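PDB 2XGR: SPD1 nuclease from Streptococcus pyogenes, which is an extracellular prophage-encoded DNase that probably cleaves nucleic acid with the help of a metal ion. Local coordinates for residues L70-H84 with P175-G189. Residues are numbered along the deposited sequence; the frame is centred on the assembly and turned at random.
Sequences LNRATFSHIQLQDRH and PDFWLDYKVTPIYSG
Arg72 lays its guanidinium on the ring of Tyr187, planes 19° apart, while its CD sits over the same ring face; a bend at chi3 (-56°) folds the chain down onto the aromatic surface. Arg72 NH1 donates to Gly189 O at 3.0 Å, near the guanidinium plane, and Asp68 takes NE in a salt bridge. From the edge of the ring, Tyr187 OH donates to Ala73 O at 2.7 Å, in the carbonyl plane on a lone pair, which tethers the tip of the phenol to the loop. One water then joins Thr74 O to Pro185 O ahead of the regular ladder. Phe75 presents a ring face to Lys182 NZ, a cation-pi contact 5.0 Å from the centroid. From Ser76 to Leu80 the backbones pair antiparallel, with Ser76, Ile78 and Leu80 in hydrogen-bonded pairs opposite Val183, Tyr181 and Leu179. On the other face, which carries His77, Gln79, Asp180 and Lys182, the extended lysine runs across the imidazole, Lys182 CB 3.6 Å from the His77 ring centroid. Gln79 NE2 donates to the anti lone pair of Asp180 OD2 at 2.8 Å, the acceptor lying in the amide plane; Leu54 joins both groups, its O accepting from NE2 and its N donating to OD2. Gln81 spreads over Trp178, Gln81 CG 3.4 Å from the centroid of the six-membered ring and the amide stacked within 11° of the ring plane, while Phe56 meets the indole edge-to-face. Last, Arg83 NH2 donates to Pro175 O and makes a long salt bridge to Asp176. Strand 76-80 thus lies between strands 61-64 and 178-186, with helix 160-173 packed under Leu179: a worked example of antiparallel pairing of two strands distant in sequence, within the central sheet of this DNA/RNA non-specific endonuclease family member.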
loop_
_atom_site.group_PDB
_atom_site.type_symbol
_atom_site.label_atom_id
_atom_site.label_comp_id
_atom_site.label_asym_id
_atom_site.label_seq_id
_atom_site.Cartn_x
_atom_site.Cartn_y
_atom_site.Cartn_z
ATOM N N LEU A 70 17.997 9.415 8.782
ATOM C CA LEU A 70 17.299 10.698 8.690
ATOM C C LEU A 70 15.881 10.647 9.295
ATOM O O LEU A 70 15.052 11.535 9.052
ATOM C CB LEU A 70 17.261 11.142 7.210
ATOM C CG LEU A 70 18.654 11.454 6.633
ATOM C CD1 LEU A 70 18.433 11.764 5.150
ATOM C CD2 LEU A 70 19.282 12.678 7.423
ATOM N N ASN A 71 15.642 9.597 10.109
ATOM C CA ASN A 71 14.346 9.400 10.758
ATOM C C ASN A 71 13.208 9.138 9.765
ATOM O O ASN A 71 12.047 9.495 10.042
ATOM C CB ASN A 71 13.995 10.584 11.649
ATOM C CG ASN A 71 14.994 10.743 12.826
ATOM O OD1 ASN A 71 15.446 9.742 13.455
ATOM N ND2 ASN A 71 15.444 11.986 13.033
ATOM N N ARG A 72 13.545 8.655 8.575
ATOM C CA ARG A 72 12.490 8.433 7.580
ATOM C C ARG A 72 12.024 6.997 7.717
ATOM O O ARG A 72 12.839 6.064 7.871
ATOM C CB ARG A 72 13.096 8.638 6.139
ATOM C CG ARG A 72 13.628 10.058 5.915
ATOM C CD ARG A 72 14.300 10.191 4.525
ATOM N NE ARG A 72 15.388 9.208 4.336
ATOM C CZ ARG A 72 16.347 9.301 3.398
ATOM N NH1 ARG A 72 16.303 10.253 2.451
ATOM N NH2 ARG A 72 17.322 8.412 3.374
ATOM N N ALA A 73 10.699 6.801 7.477
ATOM C CA ALA A 73 10.207 5.410 7.387
ATOM C C ALA A 73 10.800 4.698 6.167
ATOM O O ALA A 73 11.065 5.309 5.119
ATOM C CB ALA A 73 8.661 5.480 7.196
ATOM N N THR A 74 10.936 3.389 6.263
ATOM C CA THR A 74 11.583 2.602 5.209
ATOM C C THR A 74 10.709 1.561 4.540
ATOM O O THR A 74 10.925 1.271 3.347
ATOM C CB THR A 74 12.895 1.943 5.690
ATOM O OG1 THR A 74 12.662 1.133 6.840
ATOM C CG2 THR A 74 13.877 3.091 6.096
ATOM N N PHE A 75 9.784 0.934 5.281
ATOM C CA PHE A 75 8.716 0.139 4.592
ATOM C C PHE A 75 7.657 -0.242 5.599
ATOM O O PHE A 75 7.947 -0.302 6.786
ATOM C CB PHE A 75 9.258 -1.178 3.939
ATOM C CG PHE A 75 9.796 -2.192 4.943
ATOM C CD1 PHE A 75 8.954 -3.212 5.501
ATOM C CD2 PHE A 75 11.167 -2.207 5.252
ATOM C CE1 PHE A 75 9.498 -4.150 6.460
ATOM C CE2 PHE A 75 11.690 -3.174 6.113
ATOM C CZ PHE A 75 10.868 -4.133 6.718
ATOM N N SER A 76 6.502 -0.707 5.114
ATOM C CA SER A 76 5.539 -1.316 6.031
ATOM C C SER A 76 4.954 -2.545 5.263
ATOM O O SER A 76 4.666 -2.463 4.055
ATOM C CB SER A 76 4.434 -0.290 6.269
ATOM O OG SER A 76 3.451 -0.898 7.118
ATOM N N HIS A 77 4.899 -3.713 5.915
ATOM C CA HIS A 77 4.638 -4.984 5.232
ATOM C C HIS A 77 3.630 -5.773 6.058
ATOM O O HIS A 77 3.851 -6.015 7.268
ATOM C CB HIS A 77 5.925 -5.773 5.098
ATOM C CG HIS A 77 5.938 -6.803 3.985
ATOM N ND1 HIS A 77 4.825 -7.411 3.445
ATOM C CD2 HIS A 77 7.017 -7.406 3.407
ATOM C CE1 HIS A 77 5.218 -8.280 2.492
ATOM N NE2 HIS A 77 6.545 -8.311 2.496
ATOM N N ILE A 78 2.466 -6.078 5.470
ATOM C CA ILE A 78 1.436 -6.796 6.233
ATOM C C ILE A 78 1.077 -8.107 5.543
ATOM O O ILE A 78 1.182 -8.244 4.301
ATOM C CB ILE A 78 0.207 -5.853 6.417
ATOM C CG1 ILE A 78 -0.772 -6.364 7.510
ATOM C CG2 ILE A 78 -0.540 -5.582 5.058
ATOM C CD1 ILE A 78 -1.828 -5.239 7.904
ATOM N N GLN A 79 0.613 -9.064 6.333
ATOM C CA GLN A 79 0.024 -10.253 5.720
ATOM C C GLN A 79 -1.231 -10.547 6.557
ATOM O O GLN A 79 -1.139 -10.678 7.792
ATOM C CB GLN A 79 1.070 -11.387 5.686
ATOM C CG GLN A 79 0.558 -12.558 4.826
ATOM C CD GLN A 79 1.553 -13.660 4.722
ATOM O OE1 GLN A 79 1.335 -14.734 5.314
ATOM N NE2 GLN A 79 2.672 -13.415 4.003
ATOM N N LEU A 80 -2.408 -10.458 5.923
ATOM C CA LEU A 80 -3.657 -10.484 6.739
ATOM C C LEU A 80 -4.790 -11.144 5.981
ATOM O O LEU A 80 -4.735 -11.252 4.718
ATOM C CB LEU A 80 -4.050 -9.032 7.203
ATOM C CG LEU A 80 -4.803 -8.176 6.149
ATOM C CD1 LEU A 80 -5.565 -6.997 6.794
ATOM C CD2 LEU A 80 -3.765 -7.642 5.006
ATOM N N GLN A 81 -5.833 -11.522 6.733
ATOM C CA GLN A 81 -7.165 -11.777 6.158
ATOM C C GLN A 81 -8.141 -10.673 6.469
ATOM O O GLN A 81 -7.934 -9.840 7.348
ATOM C CB GLN A 81 -7.728 -13.130 6.704
ATOM C CG GLN A 81 -6.757 -14.320 6.488
ATOM C CD GLN A 81 -7.368 -15.578 7.119
ATOM O OE1 GLN A 81 -7.634 -15.577 8.305
ATOM N NE2 GLN A 81 -7.558 -16.620 6.344
ATOM N N ASP A 82 -9.303 -10.763 5.807
ATOM C CA ASP A 82 -10.366 -9.782 5.981
ATOM C C ASP A 82 -10.716 -9.665 7.474
ATOM O O ASP A 82 -10.873 -8.542 7.990
ATOM C CB ASP A 82 -11.614 -10.236 5.235
ATOM C CG ASP A 82 -12.802 -9.284 5.440
ATOM O OD1 ASP A 82 -12.764 -8.155 5.003
ATOM O OD2 ASP A 82 -13.750 -9.661 6.108
ATOM N N ARG A 83 -10.643 -10.802 8.180
ATOM C CA ARG A 83 -11.078 -10.806 9.605
ATOM C C ARG A 83 -10.197 -9.981 10.510
ATOM O O ARG A 83 -10.573 -9.657 11.652
ATOM C CB ARG A 83 -11.115 -12.231 10.190
ATOM C CG ARG A 83 -9.771 -12.925 10.310
ATOM C CD ARG A 83 -9.978 -14.428 10.516
ATOM N NE ARG A 83 -10.566 -15.042 9.295
ATOM C CZ ARG A 83 -10.812 -16.340 9.119
ATOM N NH1 ARG A 83 -10.601 -17.192 10.113
ATOM N NH2 ARG A 83 -11.301 -16.795 7.964
ATOM N N HIS A 84 -8.976 -9.702 10.033
ATOM C CA HIS A 84 -8.009 -8.996 10.876
ATOM C C HIS A 84 -8.029 -7.498 10.731
ATOM O O HIS A 84 -7.276 -6.825 11.441
ATOM C CB HIS A 84 -6.612 -9.439 10.571
ATOM C CG HIS A 84 -6.396 -10.911 10.595
ATOM N ND1 HIS A 84 -6.442 -11.661 11.773
ATOM C CD2 HIS A 84 -6.031 -11.766 9.608
ATOM C CE1 HIS A 84 -6.238 -12.937 11.481
ATOM N NE2 HIS A 84 -5.931 -13.019 10.185
ATOM N N PRO A 175 -12.634 -14.663 2.149
ATOM C CA PRO A 175 -12.310 -14.514 3.563
ATOM C C PRO A 175 -11.327 -15.552 4.087
ATOM O O PRO A 175 -10.802 -15.368 5.187
ATOM C CB PRO A 175 -13.672 -14.658 4.268
ATOM C CG PRO A 175 -14.518 -15.503 3.290
ATOM C CD PRO A 175 -14.087 -14.937 1.942
ATOM N N ASP A 176 -11.102 -16.645 3.332
ATOM C CA ASP A 176 -10.154 -17.628 3.762
ATOM C C ASP A 176 -8.756 -17.405 3.208
ATOM O O ASP A 176 -7.823 -18.109 3.619
ATOM C CB ASP A 176 -10.637 -19.048 3.403
ATOM C CG ASP A 176 -11.919 -19.449 4.177
ATOM O OD1 ASP A 176 -11.977 -19.265 5.431
ATOM O OD2 ASP A 176 -12.892 -19.843 3.498
ATOM N N PHE A 177 -8.614 -16.448 2.296
ATOM C CA PHE A 177 -7.318 -16.205 1.658
ATOM C C PHE A 177 -6.616 -15.025 2.344
ATOM O O PHE A 177 -7.211 -14.274 3.145
ATOM C CB PHE A 177 -7.479 -15.887 0.154
ATOM C CG PHE A 177 -7.988 -17.078 -0.672
ATOM C CD1 PHE A 177 -7.948 -18.356 -0.138
ATOM C CD2 PHE A 177 -8.422 -16.885 -1.997
ATOM C CE1 PHE A 177 -8.395 -19.470 -0.919
ATOM C CE2 PHE A 177 -8.826 -18.018 -2.782
ATOM C CZ PHE A 177 -8.794 -19.270 -2.217
ATOM N N TRP A 178 -5.315 -14.897 2.051
ATOM C CA TRP A 178 -4.492 -13.857 2.705
ATOM C C TRP A 178 -4.022 -12.884 1.655
ATOM O O TRP A 178 -3.839 -13.261 0.503
ATOM C CB TRP A 178 -3.231 -14.484 3.275
ATOM C CG TRP A 178 -3.550 -15.480 4.370
ATOM C CD1 TRP A 178 -3.977 -16.788 4.221
ATOM C CD2 TRP A 178 -3.476 -15.229 5.782
ATOM N NE1 TRP A 178 -4.216 -17.358 5.494
ATOM C CE2 TRP A 178 -3.917 -16.415 6.451
ATOM C CE3 TRP A 178 -3.139 -14.089 6.553
ATOM C CZ2 TRP A 178 -3.965 -16.496 7.853
ATOM C CZ3 TRP A 178 -3.150 -14.200 7.942
ATOM C CH2 TRP A 178 -3.598 -15.378 8.574
ATOM N N LEU A 179 -3.848 -11.643 2.070
ATOM C CA LEU A 179 -3.170 -10.624 1.248
ATOM C C LEU A 179 -1.808 -10.378 1.855
ATOM O O LEU A 179 -1.696 -10.109 3.084
ATOM C CB LEU A 179 -4.010 -9.356 1.319
ATOM C CG LEU A 179 -3.289 -8.101 0.729
ATOM C CD1 LEU A 179 -2.960 -8.289 -0.811
ATOM C CD2 LEU A 179 -4.148 -6.818 0.975
ATOM N N ASP A 180 -0.759 -10.431 1.026
ATOM C CA ASP A 180 0.552 -9.993 1.480
ATOM C C ASP A 180 0.750 -8.669 0.759
ATOM O O ASP A 180 0.726 -8.592 -0.487
ATOM C CB ASP A 180 1.633 -11.038 1.071
ATOM C CG ASP A 180 3.040 -10.614 1.481
ATOM O OD1 ASP A 180 3.566 -9.659 0.908
ATOM O OD2 ASP A 180 3.569 -11.222 2.458
ATOM N N TYR A 181 1.028 -7.604 1.522
ATOM C CA TYR A 181 1.027 -6.296 0.929
ATOM C C TYR A 181 2.147 -5.459 1.567
ATOM O O TYR A 181 2.196 -5.289 2.791
ATOM C CB TYR A 181 -0.378 -5.654 1.215
ATOM C CG TYR A 181 -0.568 -4.186 0.830
ATOM C CD1 TYR A 181 -0.108 -3.661 -0.409
ATOM C CD2 TYR A 181 -1.184 -3.300 1.703
ATOM C CE1 TYR A 181 -0.316 -2.294 -0.740
ATOM C CE2 TYR A 181 -1.376 -1.918 1.389
ATOM C CZ TYR A 181 -0.945 -1.449 0.152
ATOM O OH TYR A 181 -1.191 -0.136 -0.158
ATOM N N LYS A 182 3.055 -4.948 0.725
ATOM C CA LYS A 182 4.212 -4.199 1.224
ATOM C C LYS A 182 4.176 -2.836 0.556
ATOM O O LYS A 182 3.965 -2.754 -0.671
ATOM C CB LYS A 182 5.505 -4.951 0.832
ATOM C CG LYS A 182 6.719 -4.257 1.499
ATOM C CD LYS A 182 8.058 -4.921 1.020
ATOM C CE LYS A 182 9.240 -4.285 1.744
ATOM N NZ LYS A 182 10.470 -4.990 1.196
ATOM N N VAL A 183 4.344 -1.776 1.352
ATOM C CA VAL A 183 4.393 -0.414 0.821
ATOM C C VAL A 183 5.767 0.166 1.168
ATOM O O VAL A 183 6.184 0.219 2.332
ATOM C CB VAL A 183 3.228 0.456 1.407
ATOM C CG1 VAL A 183 3.323 1.906 0.828
ATOM C CG2 VAL A 183 1.861 -0.241 1.051
ATOM N N THR A 184 6.493 0.552 0.126
ATOM C CA THR A 184 7.914 1.060 0.308
ATOM C C THR A 184 8.089 2.446 -0.285
ATOM O O THR A 184 7.866 2.635 -1.520
ATOM C CB THR A 184 8.918 0.096 -0.410
ATOM O OG1 THR A 184 8.715 -1.272 -0.022
ATOM C CG2 THR A 184 10.381 0.541 -0.204
ATOM N N PRO A 185 8.455 3.436 0.549
ATOM C CA PRO A 185 8.722 4.773 0.029
ATOM C C PRO A 185 10.102 4.751 -0.632
ATOM O O PRO A 185 11.001 4.054 -0.123
ATOM C CB PRO A 185 8.669 5.665 1.278
ATOM C CG PRO A 185 9.108 4.755 2.470
ATOM C CD PRO A 185 8.548 3.349 2.016
ATOM N N ILE A 186 10.216 5.487 -1.735
ATOM C CA ILE A 186 11.468 5.575 -2.487
ATOM C C ILE A 186 12.015 7.001 -2.345
ATOM O O ILE A 186 11.377 7.975 -2.781
ATOM C CB ILE A 186 11.206 5.256 -3.992
ATOM C CG1 ILE A 186 10.423 3.912 -4.216
ATOM C CG2 ILE A 186 12.528 5.218 -4.810
ATOM C CD1 ILE A 186 11.109 2.731 -3.634
ATOM N N TYR A 187 13.246 7.118 -1.795
ATOM C CA TYR A 187 13.802 8.478 -1.530
ATOM C C TYR A 187 14.999 8.681 -2.465
ATOM O O TYR A 187 15.646 7.701 -2.907
ATOM C CB TYR A 187 14.322 8.630 -0.106
ATOM C CG TYR A 187 13.266 8.378 0.986
ATOM C CD1 TYR A 187 12.394 9.397 1.373
ATOM C CD2 TYR A 187 13.175 7.115 1.584
ATOM C CE1 TYR A 187 11.431 9.142 2.355
ATOM C CE2 TYR A 187 12.259 6.842 2.582
ATOM C CZ TYR A 187 11.381 7.898 2.968
ATOM O OH TYR A 187 10.449 7.641 3.976
ATOM N N SER A 188 15.291 9.949 -2.696
ATOM C CA SER A 188 16.519 10.353 -3.333
ATOM C C SER A 188 17.342 11.118 -2.340
ATOM O O SER A 188 16.856 12.086 -1.724
ATOM C CB SER A 188 16.221 11.275 -4.528
ATOM O OG SER A 188 17.464 11.964 -4.917
ATOM N N GLY A 189 18.599 10.690 -2.171
ATOM C CA GLY A 189 19.554 11.494 -1.352
ATOM C C GLY A 189 19.062 11.800 0.049
ATOM O O GLY A 189 18.652 10.883 0.770
HETATM O O HOH W 1 18.678 8.125 0.656
HETATM O O HOH W 2 12.489 2.806 1.793
HETATM O O HOH W 3 -8.957 -19.098 7.170
HETATM O O HOH W 4 -9.500 -12.624 3.574
HETATM O O HOH W 5 -11.339 -13.279 6.936
#